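Local coordinates for putative regulatory protein SCO4313 (Streptomyces coelicolor, PDB 2OI8) that probably acts as a DNA-binding transcription regulator of the TetR family, recognising a cis-regulatory DNA region through an N-terminal helix-turn-helix domain, at residues T15-R18 and A19-D23; S35-L39 and N40-K44; E62-T65 and E66-D70; M198-S202 and A203-E207. All coordinates share one frame; numbering follows the deposited sequence.

Contact 1. Residues T15-R18 and A19-D23; sequences TQVR and AEIKD
Val17 and Ile21, an i to i+4 pair on helix 14-32, the first helix of the TetR-type DNA-binding domain, run alongside each other in the same direction, with Val17 CG2 4.0 Å from Ile21 CD1. The tight part of the contact is centred on Val17 O. It accepts a nearly linear bond from Ile21 N (2.8 Å, 162° at the hydrogen), and Ile21 CG1 settles 3.1 Å from the same oxygen, brought there by a chi1 of -47° that sets CG1 beside the backbone N. Beyond the turn Ile21 reaches Met46 and Ile42, whereas Val17 and Arg18 rest on Tyr56. Cutting Ile21 back to an alanine would probably leave Val17 CG2 without its mate and open a gap toward Met46 and Ile42. The solvent side is looser: Ala19 N meets Thr15 O at 3.0 Å through a bent bond (138°), and the carboxylate of exposed Glu20 leads away from the turn. Lys22 keeps CG 3.3 Å from Arg18 O, then bends at chi3 to offer NZ to Asp70 in a salt bridge. Because Arg18 NE lies 5.6 Å from Lys22 NZ, the two positive charges probably oppose each other mildly, a cost that Asp70 is likely to offset.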
loop_
_atom_site.group_PDB
_atom_site.type_symbol
_atom_site.label_atom_id
_atom_site.label_comp_id
_atom_site.label_asym_id
_atom_site.label_seq_id
_atom_site.Cartn_x
_atom_site.Cartn_y
_atom_site.Cartn_z
ATOM N N THR A 15 29.363 -4.627 -13.059
ATOM C CA THR A 15 28.224 -5.130 -12.319
ATOM C C THR A 15 28.336 -4.773 -10.847
ATOM O O THR A 15 27.324 -4.421 -10.214
ATOM C CB THR A 15 28.051 -6.639 -12.463
ATOM O OG1 THR A 15 27.951 -6.964 -13.853
ATOM C CG2 THR A 15 26.786 -7.111 -11.727
ATOM N N GLN A 16 29.555 -4.824 -10.316
ATOM C CA GLN A 16 29.775 -4.475 -8.918
ATOM C C GLN A 16 29.705 -2.984 -8.585
ATOM O O GLN A 16 29.207 -2.613 -7.515
ATOM C CB GLN A 16 31.056 -5.093 -8.388
ATOM C CG GLN A 16 30.835 -6.519 -7.949
ATOM C CD GLN A 16 32.114 -7.248 -7.840
ATOM O OE1 GLN A 16 32.517 -7.649 -6.753
ATOM N NE2 GLN A 16 32.805 -7.405 -8.966
ATOM N N VAL A 17 30.182 -2.119 -9.474
ATOM C CA VAL A 17 30.014 -0.705 -9.193
ATOM C C VAL A 17 28.526 -0.322 -9.293
ATOM O O VAL A 17 27.987 0.334 -8.399
ATOM C CB VAL A 17 31.031 0.233 -9.923
ATOM C CG1 VAL A 17 31.715 -0.473 -11.060
ATOM C CG2 VAL A 17 30.376 1.540 -10.357
ATOM N N ARG A 18 27.850 -0.827 -10.320
ATOM C CA ARG A 18 26.399 -0.681 -10.417
ATOM C C ARG A 18 25.705 -1.114 -9.119
ATOM O O ARG A 18 24.752 -0.470 -8.677
ATOM C CB ARG A 18 25.846 -1.441 -11.620
ATOM C CG ARG A 18 26.026 -0.697 -12.942
ATOM C CD ARG A 18 24.987 -1.091 -14.028
ATOM N NE ARG A 18 24.739 -2.533 -14.073
ATOM C CZ ARG A 18 25.574 -3.445 -14.594
ATOM N NH1 ARG A 18 26.741 -3.072 -15.138
ATOM N NH2 ARG A 18 25.244 -4.744 -14.575
ATOM N N ALA A 19 26.220 -2.184 -8.496
ATOM C CA ALA A 19 25.684 -2.653 -7.219
ATOM C C ALA A 19 25.912 -1.626 -6.112
ATOM O O ALA A 19 25.035 -1.424 -5.286
ATOM C CB ALA A 19 26.236 -4.014 -6.849
ATOM N N GLU A 20 27.065 -0.959 -6.114
ATOM C CA GLU A 20 27.286 0.157 -5.197
ATOM C C GLU A 20 26.370 1.344 -5.484
ATOM O O GLU A 20 25.857 1.966 -4.546
ATOM C CB GLU A 20 28.732 0.616 -5.249
ATOM C CG GLU A 20 29.626 -0.134 -4.308
ATOM C CD GLU A 20 29.532 0.388 -2.874
ATOM O OE1 GLU A 20 28.619 -0.062 -2.119
ATOM O OE2 GLU A 20 30.385 1.238 -2.498
ATOM N N ILE A 21 26.187 1.662 -6.773
ATOM C CA ILE A 21 25.303 2.742 -7.183
ATOM C C ILE A 21 23.924 2.448 -6.624
ATOM O O ILE A 21 23.316 3.312 -5.988
ATOM C CB ILE A 21 25.091 2.845 -8.703
ATOM C CG1 ILE A 21 26.397 2.773 -9.507
ATOM C CG2 ILE A 21 24.254 4.103 -9.047
ATOM C CD1 ILE A 21 27.326 3.898 -9.317
ATOM N N LYS A 22 23.452 1.220 -6.875
ATOM C CA LYS A 22 22.117 0.791 -6.468
ATOM C C LYS A 22 21.964 0.848 -4.967
ATOM O O LYS A 22 20.953 1.378 -4.484
ATOM C CB LYS A 22 21.778 -0.590 -7.024
ATOM C CG LYS A 22 21.431 -0.504 -8.505
ATOM C CD LYS A 22 20.801 -1.752 -9.063
ATOM C CE LYS A 22 21.777 -2.926 -9.016
ATOM N NZ LYS A 22 21.253 -3.998 -9.893
ATOM N N ASP A 23 22.974 0.339 -4.243
ATOM C CA ASP A 23 23.082 0.523 -2.799
ATOM C C ASP A 23 22.862 1.965 -2.357
ATOM O O ASP A 23 21.979 2.217 -1.543
ATOM C CB ASP A 23 24.436 0.042 -2.268
ATOM C CG ASP A 23 24.405 -1.401 -1.808
ATOM O OD1 ASP A 23 23.391 -2.087 -2.052
ATOM O OD2 ASP A 23 25.397 -1.854 -1.204
#

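Contact 2. Residues S35-L39 and N40-K44; sequences SALSL and NAIAK
Ser38 O is gripped by two backbone donors of the next turn, Ala41 N at 3.1 Å and Ile42 N at 3.3 Å, both weakly, the first at a bent angle and the second almost straight at 173°. The site is the N-terminus of helix 39-45, the opening helix of the predicted helix-turn-helix motif, and Ser38 is its N-cap. Its hydroxyl oxygen reinforces the cap: chi1 of 78° places OG between the backbone N and the carbonyl carbon, where it accepts a weak bond from Ala41 N at 3.4 Å and also lies against the Ala41 methyl. Ala41 N is therefore shared between the carbonyl and the hydroxyl of one serine, so the first turn is held by several long, weak bonds rather than one short one. The regular helical pattern takes over one residue later, where Ala43 N donates to Leu39 O at 2.9 Å.

Apolar side chains bracket the polar cap. Leu37, just before the cap, and Ile42, four residues after it, meet methyl to methyl, the arrangement of a hydrophobic staple. Gln28 of helix 14-32 touches Leu37, Ser38, Ala41 and Ile42, while Leu39 and Ile42 both pack on Leu53 of helix 50-54, so the apolar residues around the cap are seated in the core of the three-helix DNA-binding domain. The staple itself is loose, with Leu37 CD1 4.4 Å from Ile42 CD1, but Ile42 CG1 comes much closer to the cap, 3.2 Å from Ser38 O.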
loop_
_atom_site.group_PDB
_atom_site.type_symbol
_atom_site.label_atom_id
_atom_site.label_comp_id
_atom_site.label_asym_id
_atom_site.label_seq_id
_atom_site.Cartn_x
_atom_site.Cartn_y
_atom_site.Cartn_z
ATOM N N SER A 35 12.051 9.577 -6.374
ATOM C CA SER A 35 11.610 10.837 -7.045
ATOM C C SER A 35 12.504 12.011 -6.656
ATOM O O SER A 35 13.000 12.728 -7.529
ATOM C CB SER A 35 10.131 11.168 -6.766
ATOM O OG SER A 35 9.630 12.181 -7.627
ATOM N N ALA A 36 12.709 12.195 -5.350
ATOM C CA ALA A 36 13.794 13.038 -4.858
ATOM C C ALA A 36 15.116 12.365 -5.187
ATOM O O ALA A 36 16.173 12.988 -5.105
ATOM C CB ALA A 36 13.667 13.261 -3.362
ATOM N N LEU A 37 15.048 11.091 -5.563
ATOM C CA LEU A 37 16.237 10.295 -5.901
ATOM C C LEU A 37 17.008 10.844 -7.112
ATOM O O LEU A 37 16.440 11.010 -8.185
ATOM C CB LEU A 37 15.801 8.848 -6.147
ATOM C CG LEU A 37 16.719 7.845 -6.842
ATOM C CD1 LEU A 37 18.027 7.625 -6.067
ATOM C CD2 LEU A 37 15.964 6.547 -7.012
ATOM N N SER A 38 18.303 11.107 -6.945
ATOM C CA SER A 38 19.083 11.777 -7.996
ATOM C C SER A 38 20.498 11.237 -8.233
ATOM O O SER A 38 21.310 11.165 -7.315
ATOM C CB SER A 38 19.161 13.280 -7.715
ATOM O OG SER A 38 20.123 13.562 -6.715
ATOM N N LEU A 39 20.788 10.908 -9.487
ATOM C CA LEU A 39 22.102 10.435 -9.901
ATOM C C LEU A 39 23.240 11.389 -9.555
ATOM O O LEU A 39 24.383 10.958 -9.382
ATOM C CB LEU A 39 22.119 10.133 -11.392
ATOM C CG LEU A 39 21.368 8.879 -11.824
ATOM C CD1 LEU A 39 21.301 8.811 -13.329
ATOM C CD2 LEU A 39 22.071 7.655 -11.298
ATOM N N ASN A 40 22.929 12.674 -9.442
ATOM C CA ASN A 40 23.934 13.661 -9.072
ATOM C C ASN A 40 24.402 13.602 -7.633
ATOM O O ASN A 40 25.579 13.853 -7.359
ATOM C CB ASN A 40 23.440 15.055 -9.366
ATOM C CG ASN A 40 23.861 15.537 -10.722
ATOM O OD1 ASN A 40 23.523 16.651 -11.112
ATOM N ND2 ASN A 40 24.613 14.713 -11.452
ATOM N N ALA A 41 23.478 13.303 -6.723
ATOM C CA ALA A 41 23.815 13.134 -5.322
ATOM C C ALA A 41 24.656 11.866 -5.138
ATOM O O ALA A 41 25.621 11.856 -4.370
ATOM C CB ALA A 41 22.566 13.074 -4.481
ATOM N N ILE A 42 24.275 10.807 -5.855
ATOM C CA ILE A 42 25.064 9.580 -5.949
ATOM C C ILE A 42 26.484 9.895 -6.418
ATOM O O ILE A 42 27.451 9.564 -5.735
ATOM C CB ILE A 42 24.417 8.568 -6.925
ATOM C CG1 ILE A 42 22.886 8.456 -6.695
ATOM C CG2 ILE A 42 25.134 7.228 -6.852
ATOM C CD1 ILE A 42 22.372 7.111 -6.246
ATOM N N ALA A 43 26.609 10.552 -7.570
ATOM C CA ALA A 43 27.915 10.876 -8.136
ATOM C C ALA A 43 28.773 11.616 -7.112
ATOM O O ALA A 43 29.903 11.204 -6.822
ATOM C CB ALA A 43 27.778 11.684 -9.433
ATOM N N LYS A 44 28.219 12.694 -6.556
ATOM C CA LYS A 44 28.886 13.468 -5.508
ATOM C C LYS A 44 29.187 12.586 -4.297
ATOM O O LYS A 44 30.258 12.714 -3.704
ATOM C CB LYS A 44 28.059 14.720 -5.113
#

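Contact 3. Residues E62-T65 and E66-D70; sequences ELIT and ELIRD
Helix 60-84, the long helix that in TetR-family proteins leads from the DNA-binding domain into the C-terminal regulatory domain, supplies both halves of this contact as consecutive turns. On its apolar side Ile64 and Ile68 cross obliquely, Ile64 CG2 meeting Ile68 CD1 at 3.5 Å, while Ile68 N makes a short, straight bond to Ile64 O (2.8 Å, 172°). A chi1 of -66° sets CG1 of Ile64 beside the backbone N and turns CG2 away from it, toward the following turn. Replacing Ile68 by alanine would probably leave Ile64 CG2 without its partner and thin the packing against Tyr118, Leu109 and Ile110. Leu63 and Leu67 make a slacker pair, CD1 of Leu63 lying 4.3 Å from CG of Leu67, and Leu67 goes on to pack against Trp26 and Ile29 of helix 14-32.

The polar side begins with Thr65, whose CG2 lies in plane at the edge of the Arg69 guanidinium, 3.7 Å from NH2, while its OG1 bonds to Tyr118 OH and Asp61 O. A water donates to Glu62 O at 2.8 Å and more weakly to Glu66 OE2. That same OE2 forms a salt bridge with Arg69 NE at 3.4 Å by charge alone, since it lies off the guanidinium plane, and Asp123 forms a second at NH2. Two carboxylates around one guanidinium are likely to balance its charge and limit its freedom to swing.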
loop_
_atom_site.group_PDB
_atom_site.type_symbol
_atom_site.label_atom_id
_atom_site.label_comp_id
_atom_site.label_asym_id
_atom_site.label_seq_id
_atom_site.Cartn_x
_atom_site.Cartn_y
_atom_site.Cartn_z
ATOM N N GLU A 62 15.958 4.797 -15.728
ATOM C CA GLU A 62 16.779 3.598 -15.906
ATOM C C GLU A 62 17.236 2.991 -14.578
ATOM O O GLU A 62 17.257 1.767 -14.421
ATOM C CB GLU A 62 18.010 3.912 -16.744
ATOM C CG GLU A 62 17.775 3.868 -18.228
ATOM C CD GLU A 62 19.053 3.598 -18.997
ATOM O OE1 GLU A 62 20.047 3.090 -18.400
ATOM O OE2 GLU A 62 19.054 3.891 -20.214
ATOM N N LEU A 63 17.611 3.852 -13.637
ATOM C CA LEU A 63 18.003 3.403 -12.335
ATOM C C LEU A 63 16.787 2.878 -11.597
ATOM O O LEU A 63 16.847 1.794 -11.027
ATOM C CB LEU A 63 18.667 4.520 -11.546
ATOM C CG LEU A 63 19.026 4.133 -10.105
ATOM C CD1 LEU A 63 19.980 2.912 -9.998
ATOM C CD2 LEU A 63 19.624 5.333 -9.400
ATOM N N ILE A 64 15.682 3.631 -11.616
ATOM C CA ILE A 64 14.472 3.203 -10.924
ATOM C C ILE A 64 14.083 1.839 -11.477
ATOM O O ILE A 64 13.896 0.871 -10.708
ATOM C CB ILE A 64 13.277 4.168 -11.146
ATOM C CG1 ILE A 64 13.501 5.565 -10.530
ATOM C CG2 ILE A 64 11.962 3.514 -10.682
ATOM C CD1 ILE A 64 13.599 5.573 -9.056
ATOM N N THR A 65 14.011 1.768 -12.814
ATOM C CA THR A 65 13.613 0.555 -13.507
ATOM C C THR A 65 14.365 -0.641 -12.964
ATOM O O THR A 65 13.729 -1.631 -12.640
ATOM C CB THR A 65 13.796 0.659 -15.029
ATOM O OG1 THR A 65 12.878 1.623 -15.551
ATOM C CG2 THR A 65 13.541 -0.674 -15.703
ATOM N N GLU A 66 15.695 -0.536 -12.851
ATOM C CA GLU A 66 16.549 -1.627 -12.341
ATOM C C GLU A 66 16.282 -1.995 -10.873
ATOM O O GLU A 66 16.345 -3.180 -10.491
ATOM C CB GLU A 66 18.047 -1.317 -12.527
ATOM C CG GLU A 66 18.641 -1.714 -13.892
ATOM C CD GLU A 66 18.048 -3.018 -14.457
ATOM O OE1 GLU A 66 18.287 -4.098 -13.867
ATOM O OE2 GLU A 66 17.336 -2.962 -15.490
ATOM N N LEU A 67 16.036 -0.977 -10.050
ATOM C CA LEU A 67 15.653 -1.209 -8.663
ATOM C C LEU A 67 14.309 -1.959 -8.613
ATOM O O LEU A 67 14.181 -2.945 -7.896
ATOM C CB LEU A 67 15.592 0.108 -7.885
ATOM C CG LEU A 67 16.873 0.948 -7.745
ATOM C CD1 LEU A 67 16.530 2.206 -6.980
ATOM C CD2 LEU A 67 18.034 0.201 -7.057
ATOM N N ILE A 68 13.332 -1.519 -9.406
ATOM C CA ILE A 68 12.050 -2.257 -9.519
ATOM C C ILE A 68 12.231 -3.741 -9.954
ATOM O O ILE A 68 11.658 -4.643 -9.328
ATOM C CB ILE A 68 10.984 -1.484 -10.373
ATOM C CG1 ILE A 68 10.503 -0.251 -9.617
ATOM C CG2 ILE A 68 9.761 -2.337 -10.660
ATOM C CD1 ILE A 68 9.776 0.741 -10.467
ATOM N N ARG A 69 13.058 -3.983 -10.971
ATOM C CA ARG A 69 13.389 -5.339 -11.468
ATOM C C ARG A 69 14.028 -6.211 -10.377
ATOM O O ARG A 69 13.647 -7.387 -10.199
ATOM C CB ARG A 69 14.323 -5.237 -12.693
ATOM C CG ARG A 69 14.559 -6.538 -13.505
ATOM C CD ARG A 69 15.289 -6.310 -14.897
ATOM N NE ARG A 69 14.780 -5.129 -15.619
ATOM C CZ ARG A 69 14.550 -5.052 -16.934
ATOM N NH1 ARG A 69 14.752 -6.102 -17.731
ATOM N NH2 ARG A 69 14.085 -3.915 -17.454
ATOM N N ASP A 70 14.986 -5.619 -9.656
ATOM C CA ASP A 70 15.686 -6.269 -8.555
ATOM C C ASP A 70 14.715 -6.637 -7.466
ATOM O O ASP A 70 14.829 -7.705 -6.868
ATOM C CB ASP A 70 16.745 -5.337 -7.944
ATOM C CG ASP A 70 18.043 -5.303 -8.735
ATOM O OD1 ASP A 70 18.214 -6.103 -9.678
ATOM O OD2 ASP A 70 18.914 -4.475 -8.402
HETATM O O HOH W 1 17.570 0.134 -16.667
#

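Contact 4. Residues M198-S202 and A203-E207; sequences MGFDS and ALLFE
Backbone hydrogen bonding centres on Asp201 O, which takes two donors from the first turn of helix 202-213. Leu204 N approaches at 2.7 Å from above the carbonyl plane, 44° out of it, whereas Leu205 N arrives at 3.3 Å within that plane. The two donors thus use different directions around one oxygen. One residue on, Phe206 N bonds to Ser202 O at 2.8 Å and the regular pattern is established.

Side-chain capping is weaker. With CG anti to the backbone N (chi1 -173°), Asp201 turns its carboxylate back over the start of the helix, and OD1 accepts a weak, bent bond from Ala203 N at 3.3 Å. The Leu204 methyls touch the same carboxylate in van der Waals contact, CD1 3.5 Å from OD2. The negative group there would be expected to interact favourably with the positive end of the helix dipole. Ser202 OG turns to Glu190 of helix 170-191, a hydrogen bond that pins the new helix to the preceding one.

Apolar contacts flank the cap. Before it, Phe200 passes its ring atom CE1 4.1 Å from Leu205 CB and nearly as close to Leu205 CD2. Phe152 of the second subunit packs on Leu205, and His155 of that subunit touches Phe200 and Leu204 and bonds to Asp201 N, which places this helix start at the dimer interface. An aspartate N-cap with Phe200 just before it and Leu205 four positions after it is the arrangement of a capped helix start with a hydrophobic staple.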
loop_
_atom_site.group_PDB
_atom_site.type_symbol
_atom_site.label_atom_id
_atom_site.label_comp_id
_atom_site.label_asym_id
_atom_site.label_seq_id
_atom_site.Cartn_x
_atom_site.Cartn_y
_atom_site.Cartn_z
HETATM N N MSE A 198 -3.100 0.080 17.768
HETATM C CA MSE A 198 -4.283 -0.760 17.816
HETATM C C MSE A 198 -4.081 -1.964 18.721
HETATM O O MSE A 198 -5.030 -2.686 19.006
HETATM C CB MSE A 198 -4.758 -1.168 16.431
HETATM C CG MSE A 198 -5.626 -0.120 15.763
HETATM SE SE MSE A 198 -6.581 -0.798 14.180
HETATM C CE MSE A 198 -6.873 0.939 13.243
ATOM N N GLY A 199 -2.846 -2.180 19.167
ATOM C CA GLY A 199 -2.577 -3.040 20.328
ATOM C C GLY A 199 -2.871 -4.528 20.213
ATOM O O GLY A 199 -2.643 -5.281 21.159
ATOM N N PHE A 200 -3.394 -4.960 19.073
ATOM C CA PHE A 200 -3.483 -6.386 18.795
ATOM C C PHE A 200 -2.240 -6.825 18.019
ATOM O O PHE A 200 -1.392 -5.997 17.660
ATOM C CB PHE A 200 -4.785 -6.751 18.067
ATOM C CG PHE A 200 -4.874 -6.233 16.653
ATOM C CD1 PHE A 200 -4.324 -6.952 15.590
ATOM C CD2 PHE A 200 -5.537 -5.046 16.375
ATOM C CE1 PHE A 200 -4.414 -6.475 14.287
ATOM C CE2 PHE A 200 -5.633 -4.569 15.072
ATOM C CZ PHE A 200 -5.075 -5.280 14.034
ATOM N N ASP A 201 -2.143 -8.129 17.776
ATOM C CA ASP A 201 -0.985 -8.717 17.159
ATOM C C ASP A 201 -1.334 -9.017 15.719
ATOM O O ASP A 201 -1.908 -10.065 15.398
ATOM C CB ASP A 201 -0.598 -9.979 17.913
ATOM C CG ASP A 201 0.705 -10.579 17.443
ATOM O OD1 ASP A 201 1.332 -10.067 16.497
ATOM O OD2 ASP A 201 1.106 -11.598 18.030
ATOM N N SER A 202 -0.986 -8.065 14.852
ATOM C CA SER A 202 -1.242 -8.150 13.414
ATOM C C SER A 202 -0.699 -9.433 12.769
ATOM O O SER A 202 -1.267 -9.903 11.792
ATOM C CB SER A 202 -0.673 -6.922 12.698
ATOM O OG SER A 202 0.745 -6.973 12.652
ATOM N N ALA A 203 0.381 -9.995 13.315
ATOM C CA ALA A 203 0.875 -11.294 12.865
ATOM C C ALA A 203 -0.204 -12.385 13.004
ATOM O O ALA A 203 -0.268 -13.315 12.194
ATOM C CB ALA A 203 2.126 -11.680 13.630
ATOM N N LEU A 204 -1.049 -12.256 14.025
ATOM C CA LEU A 204 -2.131 -13.224 14.263
ATOM C C LEU A 204 -3.261 -12.958 13.291
ATOM O O LEU A 204 -3.812 -13.903 12.722
ATOM C CB LEU A 204 -2.633 -13.186 15.713
ATOM C CG LEU A 204 -1.970 -14.051 16.797
ATOM C CD1 LEU A 204 -0.485 -14.329 16.563
ATOM C CD2 LEU A 204 -2.189 -13.443 18.193
ATOM N N LEU A 205 -3.577 -11.672 13.091
ATOM C CA LEU A 205 -4.449 -11.258 11.977
ATOM C C LEU A 205 -4.021 -11.895 10.643
ATOM O O LEU A 205 -4.846 -12.480 9.938
ATOM C CB LEU A 205 -4.543 -9.731 11.848
ATOM C CG LEU A 205 -5.238 -9.270 10.556
ATOM C CD1 LEU A 205 -6.677 -9.785 10.412
ATOM C CD2 LEU A 205 -5.183 -7.757 10.383
ATOM N N PHE A 206 -2.732 -11.808 10.336
ATOM C CA PHE A 206 -2.174 -12.395 9.129
ATOM C C PHE A 206 -2.424 -13.895 9.104
ATOM O O PHE A 206 -2.877 -14.421 8.080
ATOM C CB PHE A 206 -0.668 -12.086 9.043
ATOM C CG PHE A 206 -0.002 -12.612 7.797
ATOM C CD1 PHE A 206 0.367 -13.958 7.692
ATOM C CD2 PHE A 206 0.280 -11.759 6.734
ATOM C CE1 PHE A 206 1.006 -14.444 6.530
ATOM C CE2 PHE A 206 0.911 -12.242 5.554
ATOM C CZ PHE A 206 1.278 -13.583 5.460
ATOM N N GLU A 207 -2.130 -14.575 10.221
ATOM C CA GLU A 207 -2.451 -16.005 10.376
ATOM C C GLU A 207 -3.924 -16.316 10.151
ATOM O O GLU A 207 -4.251 -17.331 9.513
ATOM C CB GLU A 207 -2.070 -16.557 11.762
ATOM C CG GLU A 207 -0.613 -16.881 11.970
ATOM C CD GLU A 207 -0.002 -17.617 10.806
ATOM O OE1 GLU A 207 -0.265 -18.833 10.631
ATOM O OE2 GLU A 207 0.755 -16.962 10.064
#

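All four contacts are local and follow one another in series, so none crosses or encloses another and no long loop is closed. From the N terminus, contact 1 joins consecutive turns of helix 14-32, contact 2 turns the following loop into helix 39-45, and contact 3 links turns near the start of helix 60-84. These three meet: Ile21 touches Ile42 across contacts 1 and 2, Leu39 touches Leu63 across contacts 2 and 3, and Lys22 packs on Leu67 across contacts 1 and 3, forming one core of the probable DNA-binding domain. Contact 4 stands apart in the C-terminal domain, its centre about 32 Å from that of contact 3, where helix 202-213 begins beside the second subunit.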